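Side-chain contacts in beta-galactosidase/beta-glucuronidase (Faecalibacterium prausnitzii L2-6, PDB 6MVF), which binds flavin mononucleotide and probably hydrolyses beta-glucuronides as a family 2 glycoside hydrolase: residues Arg75-Pro80 against Ala121-Leu126; Asn398-Gly403 against Gly441-Ile446. All coordinates share one frame; numbering follows the deposited sequence.

Contact 1 of 2, residues Arg75-Pro80 against Ala121-Leu126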
loop_
_atom_site.group_PDB
_atom_site.type_symbol
_atom_site.label_atom_id
_atom_site.label_comp_id
_atom_site.label_asym_id
_atom_site.label_seq_id
_atom_site.Cartn_x
_atom_site.Cartn_y
_atom_site.Cartn_z
ATOM N N ARG A 75 -14.140 26.336 11.273
ATOM C CA ARG A 75 -13.831 25.961 9.899
ATOM C C ARG A 75 -15.117 25.989 9.090
ATOM O O ARG A 75 -16.212 26.149 9.632
ATOM C CB ARG A 75 -13.179 24.578 9.818
ATOM C CG ARG A 75 -14.138 23.423 10.012
ATOM C CD ARG A 75 -13.522 22.148 9.468
ATOM N NE ARG A 75 -13.955 21.909 8.096
ATOM C CZ ARG A 75 -13.463 20.968 7.301
ATOM N NH1 ARG A 75 -12.503 20.163 7.717
ATOM N NH2 ARG A 75 -13.936 20.837 6.080
ATOM N N THR A 76 -14.971 25.808 7.777
ATOM C CA THR A 76 -16.088 25.776 6.841
ATOM C C THR A 76 -16.323 24.350 6.348
ATOM O O THR A 76 -15.398 23.537 6.305
ATOM C CB THR A 76 -15.810 26.739 5.688
ATOM O OG1 THR A 76 -15.872 28.067 6.209
ATOM C CG2 THR A 76 -16.828 26.596 4.549
ATOM N N PHE A 77 -17.579 24.022 6.035
ATOM C CA PHE A 77 -17.896 22.703 5.496
ATOM C C PHE A 77 -19.073 22.806 4.534
ATOM O O PHE A 77 -19.897 23.721 4.630
ATOM C CB PHE A 77 -18.175 21.665 6.607
ATOM C CG PHE A 77 -19.449 21.896 7.395
ATOM C CD1 PHE A 77 -19.468 22.727 8.504
ATOM C CD2 PHE A 77 -20.619 21.231 7.060
ATOM C CE1 PHE A 77 -20.639 22.906 9.245
ATOM C CE2 PHE A 77 -21.793 21.419 7.808
ATOM C CZ PHE A 77 -21.793 22.246 8.895
ATOM N N LYS A 78 -19.120 21.875 3.584
ATOM C CA LYS A 78 -20.235 21.794 2.655
ATOM C C LYS A 78 -21.292 20.876 3.238
ATOM O O LYS A 78 -20.969 19.874 3.878
ATOM C CB LYS A 78 -19.793 21.280 1.283
ATOM C CG LYS A 78 -18.751 22.154 0.620
ATOM C CD LYS A 78 -19.151 22.530 -0.807
ATOM C CE LYS A 78 -18.758 23.971 -1.156
ATOM N NZ LYS A 78 -17.329 24.264 -0.816
ATOM N N LYS A 79 -22.545 21.240 3.040
ATOM C CA LYS A 79 -23.644 20.441 3.554
ATOM C C LYS A 79 -23.681 19.127 2.784
ATOM O O LYS A 79 -23.748 19.150 1.550
ATOM C CB LYS A 79 -24.955 21.218 3.412
ATOM C CG LYS A 79 -26.217 20.492 3.866
ATOM C CD LYS A 79 -27.412 21.008 3.068
ATOM C CE LYS A 79 -28.682 20.195 3.300
ATOM N NZ LYS A 79 -29.276 20.414 4.654
ATOM N N PRO A 80 -23.588 17.975 3.445
ATOM C CA PRO A 80 -23.726 16.707 2.718
ATOM C C PRO A 80 -25.141 16.512 2.201
ATOM O O PRO A 80 -26.118 16.991 2.785
ATOM C CB PRO A 80 -23.360 15.644 3.760
ATOM C CG PRO A 80 -23.453 16.328 5.086
ATOM C CD PRO A 80 -23.177 17.780 4.847
ATOM N N ALA A 121 -24.422 15.959 17.665
ATOM C CA ALA A 121 -25.467 16.971 17.560
ATOM C C ALA A 121 -26.109 16.919 16.177
ATOM O O ALA A 121 -25.401 16.923 15.163
ATOM C CB ALA A 121 -24.902 18.369 17.831
ATOM N N ASP A 122 -27.443 16.857 16.142
ATOM C CA ASP A 122 -28.212 16.911 14.897
ATOM C C ASP A 122 -28.234 18.363 14.406
ATOM O O ASP A 122 -28.985 19.194 14.904
ATOM C CB ASP A 122 -29.612 16.351 15.139
ATOM C CG ASP A 122 -30.486 16.315 13.879
ATOM O OD1 ASP A 122 -30.053 16.788 12.805
ATOM O OD2 ASP A 122 -31.630 15.797 13.971
ATOM N N ILE A 123 -27.405 18.688 13.422
ATOM C CA ILE A 123 -27.329 20.050 12.918
ATOM C C ILE A 123 -28.067 20.200 11.591
ATOM O O ILE A 123 -27.803 21.142 10.852
ATOM C CB ILE A 123 -25.877 20.529 12.790
ATOM C CG1 ILE A 123 -25.150 19.719 11.722
ATOM C CG2 ILE A 123 -25.167 20.394 14.120
ATOM C CD1 ILE A 123 -23.942 20.407 11.170
ATOM N N THR A 124 -28.996 19.284 11.290
ATOM C CA THR A 124 -29.713 19.279 10.015
ATOM C C THR A 124 -30.306 20.649 9.703
ATOM O O THR A 124 -30.017 21.252 8.658
ATOM C CB THR A 124 -30.833 18.223 10.045
ATOM O OG1 THR A 124 -30.287 16.933 10.338
ATOM C CG2 THR A 124 -31.578 18.173 8.707
ATOM N N ASP A 125 -31.143 21.148 10.618
ATOM C CA ASP A 125 -31.892 22.386 10.456
ATOM C C ASP A 125 -31.036 23.649 10.590
ATOM O O ASP A 125 -31.518 24.733 10.252
ATOM C CB ASP A 125 -33.042 22.411 11.469
ATOM C CG ASP A 125 -34.018 21.235 11.281
ATOM O OD1 ASP A 125 -34.365 20.904 10.114
ATOM O OD2 ASP A 125 -34.423 20.631 12.305
ATOM N N LEU A 126 -29.792 23.551 11.053
ATOM C CA LEU A 126 -28.882 24.686 11.030
ATOM C C LEU A 126 -28.046 24.740 9.755
ATOM O O LEU A 126 -27.179 25.609 9.630
ATOM C CB LEU A 126 -27.971 24.646 12.258
ATOM C CG LEU A 126 -28.719 24.181 13.516
ATOM C CD1 LEU A 126 -27.768 24.010 14.717
ATOM C CD2 LEU A 126 -29.869 25.118 13.855
#
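Ile123 meets Phe77 and Thr124 lies near the end of Lys79; no hydrogen bond joins 121-126 to 75-80, so side-chain packing carries this contact. In sequence order, Asp122 comes first and shapes the turn: its OD1 accepts from the backbone N of Thr124 at 3.1 Å, an Asx turn, with the donor on the anti side of the carboxylate and 28° out of its plane. The other oxygen, OD2, forms a salt bridge with Arg88. Ile123 then points toward Phe77, and its CD1 lies 3.6 Å from Phe77 CZ and 4.1 Å from Phe77 CE2, touching the far end of the ring obliquely. The two side chains approach from opposite directions: Phe77 lies on strand 70-78 of a six-stranded antiparallel sheet, and Ile123 just past strand 119-122, at one edge of a four-stranded one, in the beta sandwich of the sugar-binding domain. Val89 and Val91 of strand 88-93 also touch Ile123, while Leu30 and Leu134 touch the side chain of Phe77. At Thr124 the backbone O comes 4.2 Å from Lys79 NZ, too long for a hydrogen bond. The lysine reaches there with CG anti to its N (chi1 178°), its chain extended until a bend at the last torsion.

Contact 2 of 2, residues Asn398-Gly403 against Gly441-Ile446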
loop_
_atom_site.group_PDB
_atom_site.type_symbol
_atom_site.label_atom_id
_atom_site.label_comp_id
_atom_site.label_asym_id
_atom_site.label_seq_id
_atom_site.Cartn_x
_atom_site.Cartn_y
_atom_site.Cartn_z
ATOM N N ASN A 398 -10.613 7.036 41.536
ATOM C CA ASN A 398 -9.200 6.873 41.879
ATOM C C ASN A 398 -8.865 7.798 43.040
ATOM O O ASN A 398 -9.009 9.019 42.921
ATOM C CB ASN A 398 -8.283 7.180 40.686
ATOM C CG ASN A 398 -6.808 7.068 41.044
ATOM O OD1 ASN A 398 -6.302 5.964 41.281
ATOM N ND2 ASN A 398 -6.107 8.207 41.084
ATOM N N GLU A 399 -8.440 7.218 44.163
ATOM C CA GLU A 399 -7.857 7.985 45.269
ATOM C C GLU A 399 -8.787 9.099 45.750
ATOM O O GLU A 399 -8.335 10.180 46.136
ATOM C CB GLU A 399 -6.495 8.561 44.871
ATOM C CG GLU A 399 -5.419 7.530 44.701
ATOM C CD GLU A 399 -4.055 8.162 44.470
ATOM O OE1 GLU A 399 -4.015 9.389 44.216
ATOM O OE2 GLU A 399 -3.025 7.440 44.539
ATOM N N ILE A 400 -10.096 8.829 45.742
ATOM C CA ILE A 400 -11.085 9.863 46.027
ATOM C C ILE A 400 -11.012 10.387 47.476
ATOM O O ILE A 400 -11.554 11.462 47.774
ATOM C CB ILE A 400 -12.499 9.336 45.674
ATOM C CG1 ILE A 400 -13.450 10.508 45.413
ATOM C CG2 ILE A 400 -13.041 8.411 46.763
ATOM C CD1 ILE A 400 -12.862 11.600 44.509
ATOM N N LEU A 401 -10.327 9.682 48.379
ATOM C CA LEU A 401 -10.215 10.149 49.762
ATOM C C LEU A 401 -9.090 11.143 49.984
ATOM O O LEU A 401 -8.884 11.558 51.127
ATOM C CB LEU A 401 -9.996 8.986 50.730
ATOM C CG LEU A 401 -11.073 7.921 50.871
ATOM C CD1 LEU A 401 -10.737 7.041 52.052
ATOM C CD2 LEU A 401 -12.431 8.544 51.002
ATOM N N ILE A 402 -8.328 11.510 48.954
ATOM C CA ILE A 402 -7.275 12.494 49.165
ATOM C C ILE A 402 -7.866 13.785 49.713
ATOM O O ILE A 402 -7.268 14.440 50.574
ATOM C CB ILE A 402 -6.479 12.727 47.868
ATOM C CG1 ILE A 402 -5.386 11.666 47.721
ATOM C CG2 ILE A 402 -5.840 14.117 47.845
ATOM C CD1 ILE A 402 -4.802 11.607 46.311
ATOM N N GLY A 403 -9.072 14.138 49.266
ATOM C CA GLY A 403 -9.783 15.339 49.660
ATOM C C GLY A 403 -10.667 15.194 50.879
ATOM O O GLY A 403 -11.387 16.138 51.234
ATOM N N GLY A 441 -13.970 0.336 56.772
ATOM C CA GLY A 441 -14.710 1.542 56.522
ATOM C C GLY A 441 -15.590 1.436 55.301
ATOM O O GLY A 441 -15.615 0.424 54.587
ATOM N N PRO A 442 -16.343 2.505 55.039
ATOM C CA PRO A 442 -17.370 2.451 53.999
ATOM C C PRO A 442 -16.831 2.487 52.577
ATOM O O PRO A 442 -17.637 2.404 51.642
ATOM C CB PRO A 442 -18.206 3.695 54.299
ATOM C CG PRO A 442 -17.197 4.655 54.856
ATOM C CD PRO A 442 -16.293 3.820 55.706
ATOM N N MET A 443 -15.513 2.618 52.362
ATOM C CA MET A 443 -15.002 2.577 50.993
ATOM C C MET A 443 -14.777 1.155 50.478
ATOM O O MET A 443 -14.584 0.973 49.269
ATOM C CB MET A 443 -13.703 3.384 50.869
ATOM C CG MET A 443 -13.881 4.901 51.052
ATOM S SD MET A 443 -15.304 5.596 50.169
ATOM C CE MET A 443 -14.704 5.556 48.470
ATOM N N HIS A 444 -14.826 0.145 51.334
ATOM C CA HIS A 444 -14.674 -1.228 50.892
ATOM C C HIS A 444 -16.029 -1.909 50.702
ATOM O O HIS A 444 -17.065 -1.456 51.196
ATOM C CB HIS A 444 -13.819 -2.000 51.881
ATOM C CG HIS A 444 -12.529 -1.314 52.191
ATOM N ND1 HIS A 444 -11.500 -1.223 51.280
ATOM C CD2 HIS A 444 -12.107 -0.667 53.305
ATOM C CE1 HIS A 444 -10.493 -0.563 51.820
ATOM N NE2 HIS A 444 -10.835 -0.214 53.050
ATOM N N ARG A 445 -16.008 -3.005 49.946
ATOM C CA ARG A 445 -17.179 -3.830 49.678
ATOM C C ARG A 445 -18.271 -3.088 48.910
ATOM O O ARG A 445 -19.408 -3.575 48.830
ATOM C CB ARG A 445 -17.733 -4.428 50.988
ATOM C CG ARG A 445 -16.609 -5.019 51.810
ATOM C CD ARG A 445 -17.002 -5.857 52.997
ATOM N NE ARG A 445 -15.848 -6.683 53.363
ATOM C CZ ARG A 445 -14.784 -6.220 54.024
ATOM N NH1 ARG A 445 -14.759 -4.949 54.396
ATOM N NH2 ARG A 445 -13.750 -7.012 54.304
ATOM N N ILE A 446 -17.962 -1.930 48.326
ATOM C CA ILE A 446 -18.904 -1.287 47.415
ATOM C C ILE A 446 -18.859 -1.949 46.043
ATOM O O ILE A 446 -19.900 -2.284 45.462
ATOM C CB ILE A 446 -18.615 0.222 47.299
ATOM C CG1 ILE A 446 -18.872 0.950 48.616
ATOM C CG2 ILE A 446 -19.458 0.839 46.183
ATOM C CD1 ILE A 446 -18.674 2.452 48.509
#
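The backbones come nearest at Leu401 and Met443, whose CA atoms are 9.0 Å apart, and Met443 is the third residue of a type I beta turn running from Gly441 to His444 whose closing bond, His444 N to Gly441 O, is weak. Met443 points toward 398-403 and carries its whole side of the contact. Leu401 lies alongside it, the two chains sliding past each other in opposite directions. Both branches of the leucine share the approach: Met443 CG is 3.9 Å from Leu401 CD1 and also 3.9 Å from Leu401 CD2, while Met443 SD lies 4.2 Å from Leu401 CD2. These loops follow neighbouring parallel strands, 391-398 and 428-433, of the TIM barrel, at the strand ends where glycosidases of this fold place their active site. Bends at chi2 (-45°) and chi3 (-74°) carry the terminal methyl across to Ile400, and Met443 CE stops 3.7 Å from Ile400 CG2, the chains crossing at about a right angle. An alanine in place of Leu401 would lack both methyl branches, and Met443 CG and SD would probably lose their apolar cover on that side, leaving the thioether freer to turn. Leu409 and His413 of helix 407-423 also touch Met443, as do Ile431 and His433 of strand 428-433.

Overall arrangement
Contact 1 and contact 2 come in series along the chain, the first closing before the second opens, and they share no sheet or helix. Their centres are 45 Å apart and their nearest atoms about 29 Å apart, so they do not touch. Contact 1 joins two antiparallel sheets of the sugar-binding domain; contact 2 joins two loops at the strand ends of the TIM barrel, with helix 407-423 in the chain between them. Both lie away from the flavin mononucleotide pocket, and no other chain of the assembly touches either, which marks each as internal packing of its own domain in this multidomain enzyme.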